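Local coordinates for protein kojibiose phosphorylase (Gut metagenome, PDB 6W0P) that is a carbohydrate-active enzyme of glycoside hydrolase family 65, built from a beta-rich N-terminal domain, a helical catalytic domain and a small C-terminal domain, at residues 407-410 / 411-414; 475-478 / 479-482; 588-591 / 592-595; 664-667 / 668-671. All blocks are in the same frame, centred on the assembly; numbering follows the deposited sequence.

Interaction 1. Residues 407-410 / 411-414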
ATOM      1  N   CYS A 407      -0.893   9.100  -9.296  1.00 33.77           N
ATOM      2  CA  CYS A 407      -0.044   8.247  -8.434  1.00 33.35           C
ATOM      3  C   CYS A 407      -0.906   7.629  -7.327  1.00 34.36           C
ATOM      4  O   CYS A 407      -1.469   8.382  -6.499  1.00 34.14           O
ATOM      5  CB  CYS A 407       1.081   9.060  -7.819  1.00 33.02           C
ATOM      6  SG  CYS A 407       2.040   8.094  -6.634  1.00 31.65           S
ATOM      7  N   ASN A 408      -0.973   6.302  -7.282  1.00 35.80           N
ATOM      8  CA  ASN A 408      -1.857   5.562  -6.342  1.00 36.96           C
ATOM      9  C   ASN A 408      -1.032   5.054  -5.155  1.00 37.24           C
ATOM     10  O   ASN A 408      -1.590   4.255  -4.339  1.00 37.42           O
ATOM     11  CB  ASN A 408      -2.649   4.455  -7.046  1.00 37.88           C
ATOM     12  CG  ASN A 408      -1.798   3.303  -7.544  1.00 38.57           C
ATOM     13  OD1 ASN A 408      -0.610   3.249  -7.271  1.00 40.88           O
ATOM     14  ND2 ASN A 408      -2.397   2.385  -8.280  1.00 38.39           N
ATOM     15  N   LEU A 409       0.231   5.486  -5.043  1.00 36.45           N
ATOM     16  CA  LEU A 409       1.068   5.173  -3.853  1.00 36.03           C
ATOM     17  C   LEU A 409       0.908   6.329  -2.866  1.00 34.08           C
ATOM     18  O   LEU A 409       1.544   7.389  -3.066  1.00 32.07           O
ATOM     19  CB  LEU A 409       2.535   4.945  -4.252  1.00 36.82           C
ATOM     20  CG  LEU A 409       2.796   3.759  -5.195  1.00 39.00           C
ATOM     21  CD1 LEU A 409       4.281   3.629  -5.527  1.00 38.80           C
ATOM     22  CD2 LEU A 409       2.289   2.449  -4.598  1.00 39.46           C
ATOM     23  N   TRP A 410       0.103   6.129  -1.825  1.00 32.61           N
ATOM     24  CA  TRP A 410      -0.121   7.167  -0.776  1.00 32.37           C
ATOM     25  C   TRP A 410       1.232   7.687  -0.241  1.00 30.88           C
ATOM     26  O   TRP A 410       1.319   8.900   0.006  1.00 30.00           O
ATOM     27  CB  TRP A 410      -1.023   6.635   0.345  1.00 32.37           C
ATOM     28  CG  TRP A 410      -0.336   5.658   1.242  1.00 32.79           C
ATOM     29  CD1 TRP A 410      -0.358   4.298   1.144  1.00 32.97           C
ATOM     30  CD2 TRP A 410       0.498   5.971   2.367  1.00 32.86           C
ATOM     31  NE1 TRP A 410       0.426   3.745   2.115  1.00 33.17           N
ATOM     32  CE2 TRP A 410       0.979   4.748   2.868  1.00 33.33           C
ATOM     33  CE3 TRP A 410       0.896   7.160   2.985  1.00 33.81           C
ATOM     34  CZ2 TRP A 410       1.803   4.679   3.985  1.00 33.47           C
ATOM     35  CZ3 TRP A 410       1.741   7.099   4.069  1.00 34.52           C
ATOM     36  CH2 TRP A 410       2.188   5.869   4.559  1.00 34.70           C
ATOM     37  N   GLN A 411       2.225   6.792  -0.103  1.00 29.79           N
ATOM     38  CA  GLN A 411       3.587   7.045   0.432  1.00 30.00           C
ATOM     39  C   GLN A 411       4.254   8.214  -0.296  1.00 29.16           C
ATOM     40  O   GLN A 411       5.243   8.707   0.258  1.00 29.10           O
ATOM     41  CB  GLN A 411       4.561   5.877   0.205  1.00 30.17           C
ATOM     42  CG  GLN A 411       4.227   4.595   0.928  1.00 30.84           C
ATOM     43  CD  GLN A 411       3.535   3.600   0.020  1.00 31.87           C
ATOM     44  OE1 GLN A 411       2.570   3.941  -0.689  1.00 31.20           O
ATOM     45  NE2 GLN A 411       4.005   2.355   0.075  1.00 31.14           N
ATOM     46  N   HIS A 412       3.873   8.473  -1.546  1.00 28.45           N
ATOM     47  CA  HIS A 412       4.351   9.620  -2.340  1.00 29.37           C
ATOM     48  C   HIS A 412       3.223  10.638  -2.451  1.00 28.80           C
ATOM     49  O   HIS A 412       3.502  11.833  -2.150  1.00 27.83           O
ATOM     50  CB  HIS A 412       4.915   9.225  -3.723  1.00 30.75           C
ATOM     51  CG  HIS A 412       6.062   8.272  -3.668  1.00 32.17           C
ATOM     52  ND1 HIS A 412       6.424   7.480  -4.757  1.00 34.49           N
ATOM     53  CD2 HIS A 412       6.827   7.869  -2.639  1.00 33.22           C
ATOM     54  CE1 HIS A 412       7.390   6.663  -4.402  1.00 34.31           C
ATOM     55  NE2 HIS A 412       7.653   6.876  -3.100  1.00 34.46           N
ATOM     56  N   ALA A 413       2.023  10.207  -2.866  1.00 27.87           N
ATOM     57  CA  ALA A 413       0.910  11.124  -3.243  1.00 27.75           C
ATOM     58  C   ALA A 413       0.380  11.886  -2.029  1.00 27.10           C
ATOM     59  O   ALA A 413      -0.068  13.014  -2.238  1.00 26.59           O
ATOM     60  CB  ALA A 413      -0.218  10.413  -3.963  1.00 28.09           C
ATOM     61  N   SER A 414       0.452  11.323  -0.826  1.00 27.34           N
ATOM     62  CA  SER A 414      -0.076  11.964   0.410  1.00 27.71           C
ATOM     63  C   SER A 414       1.038  12.728   1.134  1.00 28.08           C
ATOM     64  O   SER A 414       0.722  13.494   2.083  1.00 28.26           O
ATOM     65  CB  SER A 414      -0.719  10.970   1.331  1.00 27.88           C
ATOM     66  OG  SER A 414      -1.819  10.336   0.694  1.00 28.01           O
TER

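Interaction 2. Residues 475-478 / 479-482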
ATOM      1  N   GLY A 475      10.357  14.442   1.372  1.00 25.73           N
ATOM      2  CA  GLY A 475      11.024  15.405   0.491  1.00 25.57           C
ATOM      3  C   GLY A 475      11.355  14.730  -0.827  1.00 25.79           C
ATOM      4  O   GLY A 475      10.898  13.619  -1.086  1.00 25.43           O
ATOM      5  N   PRO A 476      12.164  15.365  -1.704  1.00 25.43           N
ATOM      6  CA  PRO A 476      12.627  14.687  -2.916  1.00 25.27           C
ATOM      7  C   PRO A 476      13.347  13.349  -2.640  1.00 25.17           C
ATOM      8  O   PRO A 476      13.237  12.470  -3.488  1.00 24.91           O
ATOM      9  CB  PRO A 476      13.561  15.725  -3.571  1.00 25.11           C
ATOM     10  CG  PRO A 476      13.098  17.067  -3.011  1.00 25.19           C
ATOM     11  CD  PRO A 476      12.623  16.758  -1.606  1.00 25.34           C
ATOM     12  N   ASP A 477      14.033  13.211  -1.498  1.00 24.98           N
ATOM     13  CA  ASP A 477      14.692  11.947  -1.071  1.00 25.56           C
ATOM     14  C   ASP A 477      13.579  10.986  -0.661  1.00 25.97           C
ATOM     15  O   ASP A 477      13.055  11.101   0.455  1.00 26.50           O
ATOM     16  CB  ASP A 477      15.705  12.108   0.074  1.00 25.58           C
ATOM     17  CG  ASP A 477      16.159  10.771   0.651  1.00 25.76           C
ATOM     18  OD1 ASP A 477      16.094   9.792  -0.100  1.00 24.77           O
ATOM     19  OD2 ASP A 477      16.542  10.698   1.868  1.00 25.89           O
ATOM     20  N   GLU A 478      13.220  10.075  -1.546  1.00 26.15           N
ATOM     21  CA  GLU A 478      12.076   9.164  -1.316  1.00 26.60           C
ATOM     22  C   GLU A 478      12.445   8.073  -0.319  1.00 26.43           C
ATOM     23  O   GLU A 478      11.558   7.256  -0.017  1.00 27.86           O
ATOM     24  CB  GLU A 478      11.607   8.569  -2.639  1.00 26.77           C
ATOM     25  CG  GLU A 478      11.173   9.642  -3.611  1.00 27.28           C
ATOM     26  CD  GLU A 478      10.601   9.103  -4.900  1.00 27.26           C
ATOM     27  OE1 GLU A 478      10.605   7.887  -5.078  1.00 27.96           O
ATOM     28  OE2 GLU A 478      10.132   9.899  -5.678  1.00 27.40           O
ATOM     29  N   PHE A 479      13.667   8.071   0.197  1.00 25.94           N
ATOM     30  CA  PHE A 479      14.109   7.079   1.197  1.00 26.17           C
ATOM     31  C   PHE A 479      13.764   7.563   2.603  1.00 26.42           C
ATOM     32  O   PHE A 479      14.116   6.855   3.534  1.00 27.04           O
ATOM     33  CB  PHE A 479      15.587   6.760   1.007  1.00 26.48           C
ATOM     34  CG  PHE A 479      15.918   6.077  -0.299  1.00 26.63           C
ATOM     35  CD1 PHE A 479      14.929   5.515  -1.102  1.00 26.67           C
ATOM     36  CD2 PHE A 479      17.245   5.917  -0.681  1.00 27.15           C
ATOM     37  CE1 PHE A 479      15.248   4.868  -2.292  1.00 26.65           C
ATOM     38  CE2 PHE A 479      17.568   5.235  -1.847  1.00 27.18           C
ATOM     39  CZ  PHE A 479      16.570   4.735  -2.662  1.00 26.70           C
ATOM     40  N   LYS A 480      13.038   8.672   2.745  1.00 26.51           N
ATOM     41  CA  LYS A 480      12.598   9.213   4.063  1.00 26.82           C
ATOM     42  C   LYS A 480      11.089   9.471   4.035  1.00 27.29           C
ATOM     43  O   LYS A 480      10.663  10.457   3.368  1.00 28.16           O
ATOM     44  CB  LYS A 480      13.394  10.466   4.426  1.00 26.30           C
ATOM     45  CG  LYS A 480      14.754  10.156   5.020  1.00 26.60           C
ATOM     46  CD  LYS A 480      14.664   9.490   6.385  1.00 26.53           C
ATOM     47  CE  LYS A 480      15.867   8.634   6.698  1.00 26.59           C
ATOM     48  NZ  LYS A 480      16.163   7.667   5.610  1.00 26.41           N
ATOM     49  N   LEU A 481      10.342   8.638   4.762  1.00 27.44           N
ATOM     50  CA  LEU A 481       8.855   8.554   4.727  1.00 27.99           C
ATOM     51  C   LEU A 481       8.235   8.888   6.093  1.00 28.21           C
ATOM     52  O   LEU A 481       8.636   8.296   7.096  1.00 28.57           O
ATOM     53  CB  LEU A 481       8.468   7.146   4.265  1.00 27.95           C
ATOM     54  CG  LEU A 481       6.993   6.771   4.424  1.00 28.34           C
ATOM     55  CD1 LEU A 481       6.085   7.743   3.683  1.00 28.87           C
ATOM     56  CD2 LEU A 481       6.749   5.345   3.965  1.00 28.40           C
ATOM     57  N   MET A 482       7.259   9.800   6.117  1.00 29.38           N
ATOM     58  CA  MET A 482       6.484  10.185   7.326  1.00 30.50           C
ATOM     59  C   MET A 482       7.476  10.787   8.320  1.00 29.47           C
ATOM     60  O   MET A 482       7.430  10.476   9.542  1.00 28.73           O
ATOM     61  CB  MET A 482       5.751   9.001   7.974  1.00 32.86           C
ATOM     62  CG  MET A 482       4.649   8.381   7.110  1.00 35.53           C
ATOM     63  SD  MET A 482       3.278   9.479   6.741  1.00 41.11           S
ATOM     64  CE  MET A 482       2.844  10.066   8.383  1.00 42.41           C
TER
HETATM   65  O   HOH W   1      17.507   8.735   3.473  1.00 18.90           O

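Interaction 3. Residues 588-591 / 592-595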
ATOM      1  N   PRO A 588      19.088  14.405  -4.524  1.00 27.25           N
ATOM      2  CA  PRO A 588      19.205  15.677  -3.824  1.00 27.35           C
ATOM      3  C   PRO A 588      17.930  16.043  -3.058  1.00 27.09           C
ATOM      4  O   PRO A 588      16.850  16.048  -3.633  1.00 27.50           O
ATOM      5  CB  PRO A 588      19.498  16.661  -4.956  1.00 27.55           C
ATOM      6  CG  PRO A 588      20.210  15.803  -5.980  1.00 27.79           C
ATOM      7  CD  PRO A 588      19.497  14.468  -5.932  1.00 27.27           C
ATOM      8  N   ASP A 589      18.086  16.365  -1.777  1.00 26.54           N
ATOM      9  CA  ASP A 589      16.990  16.882  -0.922  1.00 26.37           C
ATOM     10  C   ASP A 589      17.447  18.255  -0.411  1.00 26.32           C
ATOM     11  O   ASP A 589      17.054  19.266  -1.014  1.00 25.91           O
ATOM     12  CB  ASP A 589      16.638  15.809   0.112  1.00 26.39           C
ATOM     13  CG  ASP A 589      15.281  15.978   0.746  1.00 26.68           C
ATOM     14  OD1 ASP A 589      15.061  17.077   1.311  1.00 27.77           O
ATOM     15  OD2 ASP A 589      14.445  15.012   0.671  1.00 26.09           O
ATOM     16  N   VAL A 590      18.358  18.293   0.566  1.00 26.40           N
ATOM     17  CA  VAL A 590      19.011  19.564   0.998  1.00 26.34           C
ATOM     18  C   VAL A 590      19.684  20.200  -0.229  1.00 26.31           C
ATOM     19  O   VAL A 590      19.527  21.427  -0.445  1.00 26.33           O
ATOM     20  CB  VAL A 590      20.020  19.321   2.129  1.00 26.41           C
ATOM     21  CG1 VAL A 590      20.933  20.529   2.337  1.00 27.17           C
ATOM     22  CG2 VAL A 590      19.323  18.938   3.412  1.00 26.44           C
ATOM     23  N   LEU A 591      20.437  19.407  -0.993  1.00 26.33           N
ATOM     24  CA  LEU A 591      21.262  19.907  -2.130  1.00 26.41           C
ATOM     25  C   LEU A 591      20.341  20.376  -3.262  1.00 26.48           C
ATOM     26  O   LEU A 591      20.772  21.212  -4.083  1.00 26.65           O
ATOM     27  CB  LEU A 591      22.224  18.806  -2.591  1.00 26.12           C
ATOM     28  CG  LEU A 591      23.385  18.494  -1.648  1.00 26.47           C
ATOM     29  CD1 LEU A 591      24.474  17.717  -2.383  1.00 26.35           C
ATOM     30  CD2 LEU A 591      23.971  19.764  -1.020  1.00 26.49           C
ATOM     31  N   MET A 592      19.112  19.858  -3.308  1.00 26.49           N
ATOM     32  CA  MET A 592      18.090  20.339  -4.263  1.00 26.58           C
ATOM     33  C   MET A 592      17.729  21.802  -3.940  1.00 26.99           C
ATOM     34  O   MET A 592      17.789  22.619  -4.845  1.00 27.63           O
ATOM     35  CB  MET A 592      16.826  19.485  -4.205  1.00 26.21           C
ATOM     36  CG  MET A 592      15.926  19.734  -5.375  1.00 26.07           C
ATOM     37  SD  MET A 592      16.724  19.146  -6.891  1.00 25.96           S
ATOM     38  CE  MET A 592      15.775  20.040  -8.116  1.00 26.03           C
ATOM     39  N   PHE A 593      17.347  22.154  -2.713  1.00 26.96           N
ATOM     40  CA  PHE A 593      16.933  23.563  -2.477  1.00 27.82           C
ATOM     41  C   PHE A 593      18.178  24.461  -2.536  1.00 27.86           C
ATOM     42  O   PHE A 593      18.061  25.603  -2.926  1.00 28.54           O
ATOM     43  CB  PHE A 593      16.055  23.726  -1.234  1.00 27.36           C
ATOM     44  CG  PHE A 593      16.753  23.629   0.090  1.00 27.33           C
ATOM     45  CD1 PHE A 593      17.492  24.693   0.576  1.00 28.09           C
ATOM     46  CD2 PHE A 593      16.617  22.498   0.873  1.00 27.38           C
ATOM     47  CE1 PHE A 593      18.124  24.617   1.808  1.00 27.92           C
ATOM     48  CE2 PHE A 593      17.223  22.428   2.114  1.00 27.82           C
ATOM     49  CZ  PHE A 593      17.979  23.489   2.575  1.00 28.02           C
ATOM     50  N   MET A 594      19.348  23.937  -2.204  1.00 28.25           N
ATOM     51  CA  MET A 594      20.599  24.707  -2.276  1.00 28.75           C
ATOM     52  C   MET A 594      20.911  24.988  -3.751  1.00 29.31           C
ATOM     53  O   MET A 594      21.266  26.137  -4.066  1.00 29.12           O
ATOM     54  CB  MET A 594      21.721  23.973  -1.553  1.00 29.22           C
ATOM     55  CG  MET A 594      21.468  23.930  -0.045  1.00 29.74           C
ATOM     56  SD  MET A 594      22.910  23.548   0.978  1.00 30.15           S
ATOM     57  CE  MET A 594      23.721  25.149   0.928  1.00 31.74           C
ATOM     58  N   PHE A 595      20.653  24.032  -4.658  1.00 29.33           N
ATOM     59  CA  PHE A 595      20.785  24.263  -6.123  1.00 28.51           C
ATOM     60  C   PHE A 595      19.789  25.336  -6.587  1.00 28.19           C
ATOM     61  O   PHE A 595      20.208  26.251  -7.316  1.00 27.09           O
ATOM     62  CB  PHE A 595      20.529  22.976  -6.899  1.00 28.30           C
ATOM     63  CG  PHE A 595      20.307  23.174  -8.374  1.00 28.14           C
ATOM     64  CD1 PHE A 595      21.361  23.516  -9.207  1.00 28.54           C
ATOM     65  CD2 PHE A 595      19.071  22.926  -8.943  1.00 28.25           C
ATOM     66  CE1 PHE A 595      21.169  23.675 -10.568  1.00 28.34           C
ATOM     67  CE2 PHE A 595      18.876  23.080 -10.311  1.00 28.25           C
ATOM     68  CZ  PHE A 595      19.919  23.471 -11.114  1.00 28.50           C
TER

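Interaction 4. Residues 664-667 / 668-671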
ATOM      1  N   ILE A 664      12.465   7.355 -23.965  1.00 31.11           N
ATOM      2  CA  ILE A 664      13.624   8.225 -23.622  1.00 30.49           C
ATOM      3  C   ILE A 664      13.343   8.791 -22.226  1.00 30.36           C
ATOM      4  O   ILE A 664      12.137   8.805 -21.817  1.00 30.03           O
ATOM      5  CB  ILE A 664      13.819   9.321 -24.690  1.00 30.60           C
ATOM      6  CG1 ILE A 664      12.649  10.310 -24.743  1.00 31.13           C
ATOM      7  CG2 ILE A 664      14.076   8.702 -26.049  1.00 30.84           C
ATOM      8  CD1 ILE A 664      12.825  11.371 -25.793  1.00 31.49           C
ATOM      9  N   HIS A 665      14.393   9.207 -21.524  1.00 29.24           N
ATOM     10  CA  HIS A 665      14.336   9.800 -20.167  1.00 29.37           C
ATOM     11  C   HIS A 665      14.432  11.332 -20.266  1.00 29.70           C
ATOM     12  O   HIS A 665      15.554  11.879 -20.387  1.00 27.58           O
ATOM     13  CB  HIS A 665      15.451   9.228 -19.303  1.00 28.98           C
ATOM     14  CG  HIS A 665      15.431   7.756 -19.142  1.00 28.82           C
ATOM     15  ND1 HIS A 665      15.784   6.917 -20.148  1.00 28.30           N
ATOM     16  CD2 HIS A 665      15.174   6.986 -18.068  1.00 28.72           C
ATOM     17  CE1 HIS A 665      15.733   5.682 -19.713  1.00 28.59           C
ATOM     18  NE2 HIS A 665      15.360   5.697 -18.448  1.00 28.40           N
ATOM     19  N   MET A 666      13.281  11.987 -20.185  1.00 30.65           N
ATOM     20  CA  MET A 666      13.127  13.415 -20.524  1.00 32.32           C
ATOM     21  C   MET A 666      13.958  14.254 -19.534  1.00 31.96           C
ATOM     22  O   MET A 666      14.695  15.128 -19.977  1.00 32.05           O
ATOM     23  CB  MET A 666      11.641  13.766 -20.462  1.00 34.55           C
ATOM     24  CG  MET A 666      11.178  14.737 -21.513  1.00 36.56           C
ATOM     25  SD  MET A 666      11.732  14.313 -23.171  1.00 39.84           S
ATOM     26  CE  MET A 666      12.730  15.765 -23.484  1.00 38.94           C
ATOM     27  N   THR A 667      13.861  13.989 -18.234  1.00 31.76           N
ATOM     28  CA  THR A 667      14.592  14.762 -17.191  1.00 32.37           C
ATOM     29  C   THR A 667      16.101  14.579 -17.385  1.00 31.33           C
ATOM     30  O   THR A 667      16.835  15.556 -17.269  1.00 31.34           O
ATOM     31  CB  THR A 667      14.185  14.376 -15.770  1.00 32.00           C
ATOM     32  OG1 THR A 667      12.854  14.835 -15.618  1.00 32.49           O
ATOM     33  CG2 THR A 667      15.042  15.039 -14.714  1.00 32.74           C
ATOM     34  N   SER A 668      16.533  13.367 -17.675  1.00 31.29           N
ATOM     35  CA  SER A 668      17.952  13.047 -17.941  1.00 32.18           C
ATOM     36  C   SER A 668      18.432  13.848 -19.157  1.00 31.43           C
ATOM     37  O   SER A 668      19.563  14.393 -19.121  1.00 33.14           O
ATOM     38  CB  SER A 668      18.158  11.578 -18.127  1.00 32.92           C
ATOM     39  OG  SER A 668      19.400  11.386 -18.788  1.00 36.31           O
ATOM     40  N   ILE A 669      17.577  13.971 -20.166  1.00 29.80           N
ATOM     41  CA  ILE A 669      17.860  14.740 -21.404  1.00 28.90           C
ATOM     42  C   ILE A 669      18.016  16.218 -21.038  1.00 28.83           C
ATOM     43  O   ILE A 669      19.017  16.807 -21.486  1.00 28.53           O
ATOM     44  CB  ILE A 669      16.769  14.449 -22.459  1.00 28.69           C
ATOM     45  CG1 ILE A 669      16.979  13.043 -23.022  1.00 28.72           C
ATOM     46  CG2 ILE A 669      16.751  15.483 -23.575  1.00 29.03           C
ATOM     47  CD1 ILE A 669      15.881  12.564 -23.905  1.00 28.81           C
ATOM     48  N   ALA A 670      17.093  16.780 -20.248  1.00 28.51           N
ATOM     49  CA  ALA A 670      17.120  18.189 -19.804  1.00 29.58           C
ATOM     50  C   ALA A 670      18.373  18.415 -18.961  1.00 30.86           C
ATOM     51  O   ALA A 670      18.994  19.469 -19.105  1.00 32.92           O
ATOM     52  CB  ALA A 670      15.890  18.540 -19.007  1.00 29.23           C
ATOM     53  N   ALA A 671      18.722  17.445 -18.118  1.00 31.37           N
ATOM     54  CA  ALA A 671      19.827  17.541 -17.139  1.00 32.27           C
ATOM     55  C   ALA A 671      21.164  17.690 -17.868  1.00 32.44           C
ATOM     56  O   ALA A 671      22.074  18.254 -17.267  1.00 33.21           O
ATOM     57  CB  ALA A 671      19.844  16.330 -16.245  1.00 33.01           C
TER

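Interaction 1. Residues 407-410 / 411-414
A local contact at the start of the short helix 410-413, in the catalytic domain, brings Trp-410 against Gln-411 and the carbonyls of Leu-409 and Trp-410 against the amides that follow. Leu-409 stands at the N-cap position, and its O is gripped twice. Ala-413 N gives it an almost straight bond of 2.9 Å in the carbonyl plane, whereas His-412 N, at 3.0 Å, donates from above that plane. One residue on, Ser-414 N reaches Trp-410 O at 2.7 Å.

Between the side chains, Gln-411 bends back over its neighbour. Its CG, anti to the carbonyl carbon (chi1 -65°), lies over one face of the indole in a CH-pi contact, 4.1 Å from the centroid of the six-membered ring. The bend at chi2 (99°) then lays the amide nearly parallel to the ring, the planes 15° apart, with Gln-411 OE1 3.5 Å from Trp-410 CD1 in the five-membered ring. Ser-414 CB lies at the indole edge, and Ala-413 CB packs 3.5 Å from Cys-407 O, just before the helix.

Tyr-576 of the second subunit meets the Trp-410 ring edge to face, and the Trp-410 and Gln-411 side chains of each chain pack on those of the other. The arrangement is that of an N-terminal helical turn set at a subunit interface, its tryptophan packing against the neighbouring subunit.

Interaction 2. Residues 475-478 / 479-482
The carboxylate of Asp-477 and the ring of Phe-479 are turned 75° apart, so these flat groups do not stack. Over the face of the carboxylate comes the backbone N-H of Phe-479, which bonds to Asp-477 OD1 at 3.0 Å from well above the plane; the Phe-479 side chain approaches the same oxygen through CB, 3.3 Å away. This bond, from the amide two residues ahead to the aspartate side chain, defines an Asx turn. It coincides with a type I beta turn from Asp-477 to Lys-480, whose closing bond, Lys-480 N to Asp-477 O, is weak at 3.3 Å.

In the aspartate, CG lies opposite the backbone N (chi1 169°), which brings OD1 within bonding distance of the Phe-479 amide. The two oxygens have further partners. OD1 also accepts from the backbone N of Lys-586, and OD2 from Gln-548 NE2, so both oxygens of this buried carboxylate have partners beyond the turn.

Lys-480 lays the start of its chain beside the same group, its CG 3.7 Å from Asp-477 OD2, before bends at chi2 and chi4 bring the ammonium back to the main chain. There NZ bonds to Phe-479 O at 3.0 Å and to the carbonyls of Tyr-580 and Thr-582. The opposite charges probably steady each other, although Asp-477 OD2 and Lys-480 NZ stay 4.8 Å apart. One water bridges them, donating to OD2 and accepting from NZ, with both distances 2.7 Å.

Interaction 3. Residues 588-591 / 592-595
At the N-terminal start of helix 590-596, in the helical catalytic domain, Val-590 meets Phe-593 and Met-594 one turn on, with Asp-589 at the N-cap and Pro-588 just before it. The opening is loosely bonded: Asp-589 O receives only weak bonds from Met-592 N and Phe-593 N. Regular helical bonds follow, from Met-594 N to Val-590 O at 3.1 Å and from Phe-595 N to Leu-591 O at 2.9 Å.

Phe-593 folds its ring back along the helix. With CG lying between the backbone N and the carbonyl carbon (chi1 74°), one ring face is brought over Val-590 O, which sits 3.4 Å above the plane and toward the rim. Val-590 runs alongside the ring, CG1 being 4.2 Å from Phe-593 CE2, and the same methyl group touches Met-594 SD at 3.9 Å. Leu-591 CD2 approaches that sulfur more distantly. Nearer the start, Pro-588 CB packs against Met-592 CB at 4.0 Å.

The Asp-589 side chain makes no capping bond. It points away from the following turn, OD2 accepting from the backbone N of Asp-477 and OD1 from Asn-486 ND2. Outside these residues, Phe-593 stacks on Phe-491 and meets Phe-546 edge to face, while Asn-609 of helix 603-613 touches Val-590, Leu-591 and Met-594.

Side-chain cohesion across this turn is therefore apolar, made of aliphatic, thioether and ring contacts, and the buried carboxylate at its head is spent on joining the helix to neighbouring loops.

Interaction 4. Residues 664-667 / 668-671
Ile-664 and Ile-669 meet through their terminal methyls, CD1 to CD1 at 3.8 Å, the two side chains crossing obliquely over the start of helix 666-680. Ile-669 also takes the methyl of Met-666, CE lying 4.0 Å from its CG2. Its other branch, CG1, is set opposite the carbonyl carbon (chi1 -73°) and rests 3.2 Å from His-665 O. That oxygen, at the N-cap position, accepts from Ile-669 N at 2.9 Å. Bonds from Ala-670 N to Met-666 O, 2.9 Å, and from Ala-671 N to Thr-667 O, 2.8 Å, continue the turn. His-665 CB also packs against Ser-668 CB at 3.8 Å.

The next shell fixes the polar groups. His-665 ND1 is bonded to Asp-652 OD1 and its NE2 more weakly to Asn-659 OD1, which probably fix the rotation of the imidazole; Thr-667 OG1 is bonded to Asp-351 OD2. Met-321 of helix 308-324 packs on Met-666 and Ala-670, and Cys-356 of helix 351-361 lies against Thr-667 and Ala-670. Such a buried helix start, packed against helices 308-324 and 351-361, is in keeping with the (alpha/alpha)6-barrel catalytic domain of family 65.

In the fold
Along the chain the four contacts follow one another in series, all within the central catalytic domain. Interactions 1, 2 and 3 form a connected run: centres of 1 and 2 are about 12 Å apart and those of 2 and 3 about 13 Å. His-412 packs on Glu-478 and Trp-410 on Met-482, while the 475-478 loop meets the start of helix 590-596. Interactions 1 and 2 also touch the second subunit, whereas 3 and 4 do not. Interaction 4, on helix 666-680, lies nearest the chain centre, about 19 Å from interaction 3 between centres and touching none of the others. The run thus leads from the subunit interface to helix 590-596, whose start is buried in the same domain.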